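Local coordinates for hydroxyethylthiazole kinase (Pyrococcus horikoshii, PDB 3HPD), which probably phosphorylates the hydroxyl group of 4-methyl-5-beta-hydroxyethylthiazole using ATP, with magnesium as cofactor, a step of thiamine diphosphate biosynthesis, at residues 175-183 / 256-264. Residues are numbered along the deposited sequence; the frame is centred on the assembly and turned at random.
Sequences RRTFAVYNG and TYAKVREVE
Glu262 CG lies over one face of the Phe178 ring, 4.0 Å from its centroid and 20° off the normal, a CH-pi contact; the same ring also pairs edge-to-face with Phe3. The Arg176 guanidinium has Phe178 CE2 over one face and the Glu262 carboxylate at its edge, whereas the Tyr181 ring takes Arg261 CD at its edge. These groups flank an antiparallel pair, strands 177-180 and 260-263, at the border of the mixed sheet of this ribokinase-like fold; 260-263 is one of the two outermost strands within this chain. The register follows from Ala179 and Arg261, each bonded N to O with the other, and from Tyr181 N to Lys259 O (2.9 Å). Arg176 grips Glu262 side-on: NE reaches OE2 at 3.1 Å and NH2 reaches OE1 at 2.7 Å. Both oxygens lie close to the guanidinium plane, while the two nitrogens meet the carboxylate from above, about 60° out of its plane. With CG anti to its backbone nitrogen (chi1 -162°) and the chain extended, Glu262 passes across Phe178 to this salt bridge. A leucine in place of Arg176 would probably leave the Glu262 carboxylate without its cationic mate. A water joins Glu262 OE2 to Thr177 N and Val263 O. Beyond the strands, the Asn182 amide bridges the end of helix 251-257: ND2 donates to Tyr257 O at 2.9 Å, and OD1 accepts from Lys259 N at 2.8 Å.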
ATOM      1  N   ARG A 175      21.354   3.364 -30.611  1.00 27.00           N
ATOM      2  CA  ARG A 175      22.446   2.783 -31.387  1.00 28.04           C
ATOM      3  C   ARG A 175      22.522   1.272 -31.185  1.00 26.18           C
ATOM      4  O   ARG A 175      22.700   0.525 -32.145  1.00 26.23           O
ATOM      5  CB  ARG A 175      23.777   3.409 -30.978  1.00 29.96           C
ATOM      6  CG  ARG A 175      23.790   4.927 -30.978  1.00 34.85           C
ATOM      7  CD  ARG A 175      24.871   5.439 -30.037  1.00 37.45           C
ATOM      8  NE  ARG A 175      24.918   4.630 -28.819  1.00 40.97           N
ATOM      9  CZ  ARG A 175      25.660   3.534 -28.674  1.00 43.01           C
ATOM     10  NH1 ARG A 175      25.631   2.854 -27.536  1.00 42.05           N
ATOM     11  NH2 ARG A 175      26.452   3.130 -29.661  1.00 43.80           N
ATOM     12  N   ARG A 176      22.404   0.832 -29.933  1.00 23.21           N
ATOM     13  CA  ARG A 176      22.443  -0.592 -29.600  1.00 21.28           C
ATOM     14  C   ARG A 176      21.085  -1.017 -29.057  1.00 20.51           C
ATOM     15  O   ARG A 176      20.361  -0.212 -28.469  1.00 19.00           O
ATOM     16  CB  ARG A 176      23.512  -0.888 -28.544  1.00 21.75           C
ATOM     17  CG  ARG A 176      24.943  -0.667 -28.992  1.00 25.37           C
ATOM     18  CD  ARG A 176      25.921  -1.009 -27.872  1.00 27.28           C
ATOM     19  NE  ARG A 176      26.033  -2.448 -27.643  1.00 29.39           N
ATOM     20  CZ  ARG A 176      26.709  -2.995 -26.636  1.00 30.56           C
ATOM     21  NH1 ARG A 176      27.332  -2.223 -25.758  1.00 31.17           N
ATOM     22  NH2 ARG A 176      26.775  -4.315 -26.514  1.00 31.26           N
ATOM     23  N   THR A 177      20.747  -2.287 -29.243  1.00 18.31           N
ATOM     24  CA  THR A 177      19.466  -2.797 -28.777  1.00 17.27           C
ATOM     25  C   THR A 177      19.610  -4.199 -28.205  1.00 16.97           C
ATOM     26  O   THR A 177      20.371  -5.020 -28.723  1.00 16.93           O
ATOM     27  CB  THR A 177      18.437  -2.822 -29.933  1.00 16.33           C
ATOM     28  OG1 THR A 177      18.240  -1.491 -30.425  1.00 16.90           O
ATOM     29  CG2 THR A 177      17.098  -3.376 -29.455  1.00 19.33           C
ATOM     30  N   PHE A 178      18.875  -4.460 -27.127  1.00 16.15           N
ATOM     31  CA  PHE A 178      18.887  -5.759 -26.471  1.00 15.70           C
ATOM     32  C   PHE A 178      17.471  -6.305 -26.378  1.00 16.13           C
ATOM     33  O   PHE A 178      16.510  -5.546 -26.236  1.00 14.57           O
ATOM     34  CB  PHE A 178      19.460  -5.647 -25.056  1.00 18.78           C
ATOM     35  CG  PHE A 178      20.951  -5.502 -25.012  1.00 19.24           C
ATOM     36  CD1 PHE A 178      21.773  -6.625 -25.017  1.00 20.74           C
ATOM     37  CD2 PHE A 178      21.537  -4.242 -24.965  1.00 20.59           C
ATOM     38  CE1 PHE A 178      23.159  -6.496 -24.976  1.00 20.91           C
ATOM     39  CE2 PHE A 178      22.924  -4.100 -24.925  1.00 22.62           C
ATOM     40  CZ  PHE A 178      23.735  -5.231 -24.929  1.00 21.95           C
ATOM     41  N   ALA A 179      17.351  -7.624 -26.463  1.00 15.47           N
ATOM     42  CA  ALA A 179      16.063  -8.294 -26.351  1.00 16.50           C
ATOM     43  C   ALA A 179      16.128  -9.159 -25.100  1.00 16.23           C
ATOM     44  O   ALA A 179      17.092  -9.897 -24.901  1.00 14.84           O
ATOM     45  CB  ALA A 179      15.808  -9.160 -27.575  1.00 17.27           C
ATOM     46  N   VAL A 180      15.109  -9.053 -24.252  1.00 14.06           N
ATOM     47  CA  VAL A 180      15.053  -9.831 -23.019  1.00 14.63           C
ATOM     48  C   VAL A 180      13.890 -10.808 -23.102  1.00 14.24           C
ATOM     49  O   VAL A 180      12.747 -10.397 -23.294  1.00 13.35           O
ATOM     50  CB  VAL A 180      14.856  -8.918 -21.792  1.00 15.20           C
ATOM     51  CG1 VAL A 180      14.693  -9.764 -20.531  1.00 13.12           C
ATOM     52  CG2 VAL A 180      16.044  -7.978 -21.654  1.00 14.90           C
ATOM     53  N   TYR A 181      14.184 -12.096 -22.954  1.00 14.54           N
ATOM     54  CA  TYR A 181      13.158 -13.133 -23.046  1.00 15.89           C
ATOM     55  C   TYR A 181      12.674 -13.668 -21.699  1.00 16.33           C
ATOM     56  O   TYR A 181      11.734 -14.466 -21.655  1.00 16.52           O
ATOM     57  CB  TYR A 181      13.679 -14.302 -23.890  1.00 16.75           C
ATOM     58  CG  TYR A 181      14.134 -13.892 -25.271  1.00 19.15           C
ATOM     59  CD1 TYR A 181      13.210 -13.613 -26.277  1.00 21.58           C
ATOM     60  CD2 TYR A 181      15.488 -13.743 -25.559  1.00 22.45           C
ATOM     61  CE1 TYR A 181      13.625 -13.189 -27.539  1.00 24.73           C
ATOM     62  CE2 TYR A 181      15.915 -13.320 -26.816  1.00 24.96           C
ATOM     63  CZ  TYR A 181      14.978 -13.044 -27.799  1.00 24.07           C
ATOM     64  OH  TYR A 181      15.397 -12.615 -29.035  1.00 27.99           O
ATOM     65  N   ASN A 182      13.310 -13.237 -20.612  1.00 14.17           N
ATOM     66  CA  ASN A 182      12.930 -13.692 -19.276  1.00 15.62           C
ATOM     67  C   ASN A 182      11.598 -13.111 -18.817  1.00 15.34           C
ATOM     68  O   ASN A 182      11.169 -12.056 -19.294  1.00 16.00           O
ATOM     69  CB  ASN A 182      14.007 -13.325 -18.252  1.00 13.98           C
ATOM     70  CG  ASN A 182      15.311 -14.059 -18.491  1.00 16.13           C
ATOM     71  OD1 ASN A 182      16.317 -13.456 -18.871  1.00 14.46           O
ATOM     72  ND2 ASN A 182      15.298 -15.372 -18.274  1.00 14.39           N
ATOM     73  N   GLY A 183      10.955 -13.809 -17.883  1.00 15.34           N
ATOM     74  CA  GLY A 183       9.679 -13.358 -17.358  1.00 13.78           C
ATOM     75  C   GLY A 183       8.649 -14.470 -17.295  1.00 14.36           C
ATOM     76  O   GLY A 183       8.925 -15.614 -17.663  1.00 14.37           O
ATOM     77  N   THR A 256      22.588 -19.381 -15.235  1.00 16.61           N
ATOM     78  CA  THR A 256      21.740 -20.488 -15.651  1.00 15.97           C
ATOM     79  C   THR A 256      20.350 -20.128 -16.186  1.00 16.92           C
ATOM     80  O   THR A 256      19.773 -20.900 -16.953  1.00 15.36           O
ATOM     81  CB  THR A 256      21.573 -21.505 -14.499  1.00 16.81           C
ATOM     82  OG1 THR A 256      21.126 -20.827 -13.319  1.00 18.21           O
ATOM     83  CG2 THR A 256      22.898 -22.195 -14.199  1.00 17.38           C
ATOM     84  N   TYR A 257      19.816 -18.969 -15.803  1.00 14.19           N
ATOM     85  CA  TYR A 257      18.478 -18.572 -16.253  1.00 14.76           C
ATOM     86  C   TYR A 257      18.371 -17.426 -17.255  1.00 14.33           C
ATOM     87  O   TYR A 257      17.368 -17.317 -17.958  1.00 13.54           O
ATOM     88  CB  TYR A 257      17.589 -18.215 -15.055  1.00 13.41           C
ATOM     89  CG  TYR A 257      16.971 -19.395 -14.344  1.00 13.29           C
ATOM     90  CD1 TYR A 257      17.706 -20.151 -13.433  1.00 13.14           C
ATOM     91  CD2 TYR A 257      15.641 -19.750 -14.574  1.00 13.51           C
ATOM     92  CE1 TYR A 257      17.134 -21.229 -12.764  1.00 12.76           C
ATOM     93  CE2 TYR A 257      15.057 -20.831 -13.911  1.00 13.64           C
ATOM     94  CZ  TYR A 257      15.810 -21.563 -13.008  1.00 12.81           C
ATOM     95  OH  TYR A 257      15.235 -22.619 -12.339  1.00 13.01           O
ATOM     96  N   ALA A 258      19.382 -16.569 -17.320  1.00 14.35           N
ATOM     97  CA  ALA A 258      19.328 -15.426 -18.226  1.00 14.81           C
ATOM     98  C   ALA A 258      19.066 -15.770 -19.690  1.00 16.12           C
ATOM     99  O   ALA A 258      19.703 -16.655 -20.263  1.00 15.69           O
ATOM    100  CB  ALA A 258      20.618 -14.603 -18.106  1.00 15.28           C
ATOM    101  N   LYS A 259      18.107 -15.061 -20.279  1.00 15.07           N
ATOM    102  CA  LYS A 259      17.748 -15.219 -21.685  1.00 17.31           C
ATOM    103  C   LYS A 259      17.754 -13.805 -22.254  1.00 16.88           C
ATOM    104  O   LYS A 259      16.745 -13.103 -22.209  1.00 17.11           O
ATOM    105  CB  LYS A 259      16.350 -15.827 -21.835  1.00 18.66           C
ATOM    106  CG  LYS A 259      16.178 -17.193 -21.196  1.00 23.45           C
ATOM    107  CD  LYS A 259      14.816 -17.779 -21.548  1.00 29.86           C
ATOM    108  CE  LYS A 259      14.581 -19.115 -20.860  1.00 30.65           C
ATOM    109  NZ  LYS A 259      15.688 -20.075 -21.118  1.00 35.73           N
ATOM    110  N   VAL A 260      18.903 -13.388 -22.776  1.00 16.10           N
ATOM    111  CA  VAL A 260      19.051 -12.046 -23.322  1.00 16.15           C
ATOM    112  C   VAL A 260      20.072 -12.041 -24.454  1.00 17.84           C
ATOM    113  O   VAL A 260      21.046 -12.786 -24.421  1.00 16.87           O
ATOM    114  CB  VAL A 260      19.512 -11.060 -22.216  1.00 16.11           C
ATOM    115  CG1 VAL A 260      20.760 -11.596 -21.528  1.00 17.84           C
ATOM    116  CG2 VAL A 260      19.789  -9.685 -22.809  1.00 16.83           C
ATOM    117  N   ARG A 261      19.849 -11.195 -25.454  1.00 18.39           N
ATOM    118  CA  ARG A 261      20.768 -11.114 -26.580  1.00 21.68           C
ATOM    119  C   ARG A 261      20.791  -9.718 -27.178  1.00 22.16           C
ATOM    120  O   ARG A 261      19.810  -8.977 -27.088  1.00 20.20           O
ATOM    121  CB  ARG A 261      20.365 -12.119 -27.664  1.00 24.81           C
ATOM    122  CG  ARG A 261      18.938 -11.949 -28.177  1.00 30.87           C
ATOM    123  CD  ARG A 261      18.598 -12.995 -29.237  1.00 35.94           C
ATOM    124  NE  ARG A 261      19.232 -12.720 -30.525  1.00 39.63           N
ATOM    125  CZ  ARG A 261      18.702 -11.950 -31.471  1.00 41.72           C
ATOM    126  NH1 ARG A 261      17.521 -11.377 -31.280  1.00 42.47           N
ATOM    127  NH2 ARG A 261      19.355 -11.747 -32.608  1.00 42.88           N
ATOM    128  N   GLU A 262      21.919  -9.353 -27.777  1.00 22.47           N
ATOM    129  CA  GLU A 262      22.027  -8.051 -28.415  1.00 25.17           C
ATOM    130  C   GLU A 262      21.472  -8.226 -29.819  1.00 27.48           C
ATOM    131  O   GLU A 262      21.779  -9.207 -30.496  1.00 26.68           O
ATOM    132  CB  GLU A 262      23.477  -7.578 -28.491  1.00 25.23           C
ATOM    133  CG  GLU A 262      23.576  -6.082 -28.737  1.00 25.72           C
ATOM    134  CD  GLU A 262      24.998  -5.591 -28.889  1.00 27.87           C
ATOM    135  OE1 GLU A 262      25.904  -6.172 -28.257  1.00 29.47           O
ATOM    136  OE2 GLU A 262      25.201  -4.609 -29.631  1.00 29.71           O
ATOM    137  N   VAL A 263      20.655  -7.275 -30.249  1.00 29.90           N
ATOM    138  CA  VAL A 263      20.028  -7.335 -31.563  1.00 34.46           C
ATOM    139  C   VAL A 263      20.759  -6.535 -32.637  1.00 37.68           C
ATOM    140  O   VAL A 263      21.521  -5.616 -32.336  1.00 37.24           O
ATOM    141  CB  VAL A 263      18.562  -6.845 -31.475  1.00 34.77           C
ATOM    142  CG1 VAL A 263      17.960  -6.712 -32.863  1.00 36.22           C
ATOM    143  CG2 VAL A 263      17.746  -7.821 -30.644  1.00 34.67           C
ATOM    144  N   GLU A 264      20.518  -6.912 -33.892  1.00 41.61           N
ATOM    145  CA  GLU A 264      21.112  -6.257 -35.055  1.00 44.99           C
ATOM    146  C   GLU A 264      22.609  -6.524 -35.165  1.00 46.10           C
ATOM    147  O   GLU A 264      23.382  -5.541 -35.176  1.00 47.22           O
ATOM    148  CB  GLU A 264      20.857  -4.751 -34.992  1.00 46.84           C
ATOM    149  CG  GLU A 264      19.391  -4.371 -34.904  1.00 49.85           C
ATOM    150  CD  GLU A 264      19.197  -2.920 -34.518  1.00 51.66           C
ATOM    151  OE1 GLU A 264      19.636  -2.034 -35.282  1.00 53.69           O
ATOM    152  OE2 GLU A 264      18.608  -2.663 -33.447  1.00 53.18           O
TER
HETATM  153  O   HOH W   1      22.694  -3.556 -30.974  1.00 24.28           O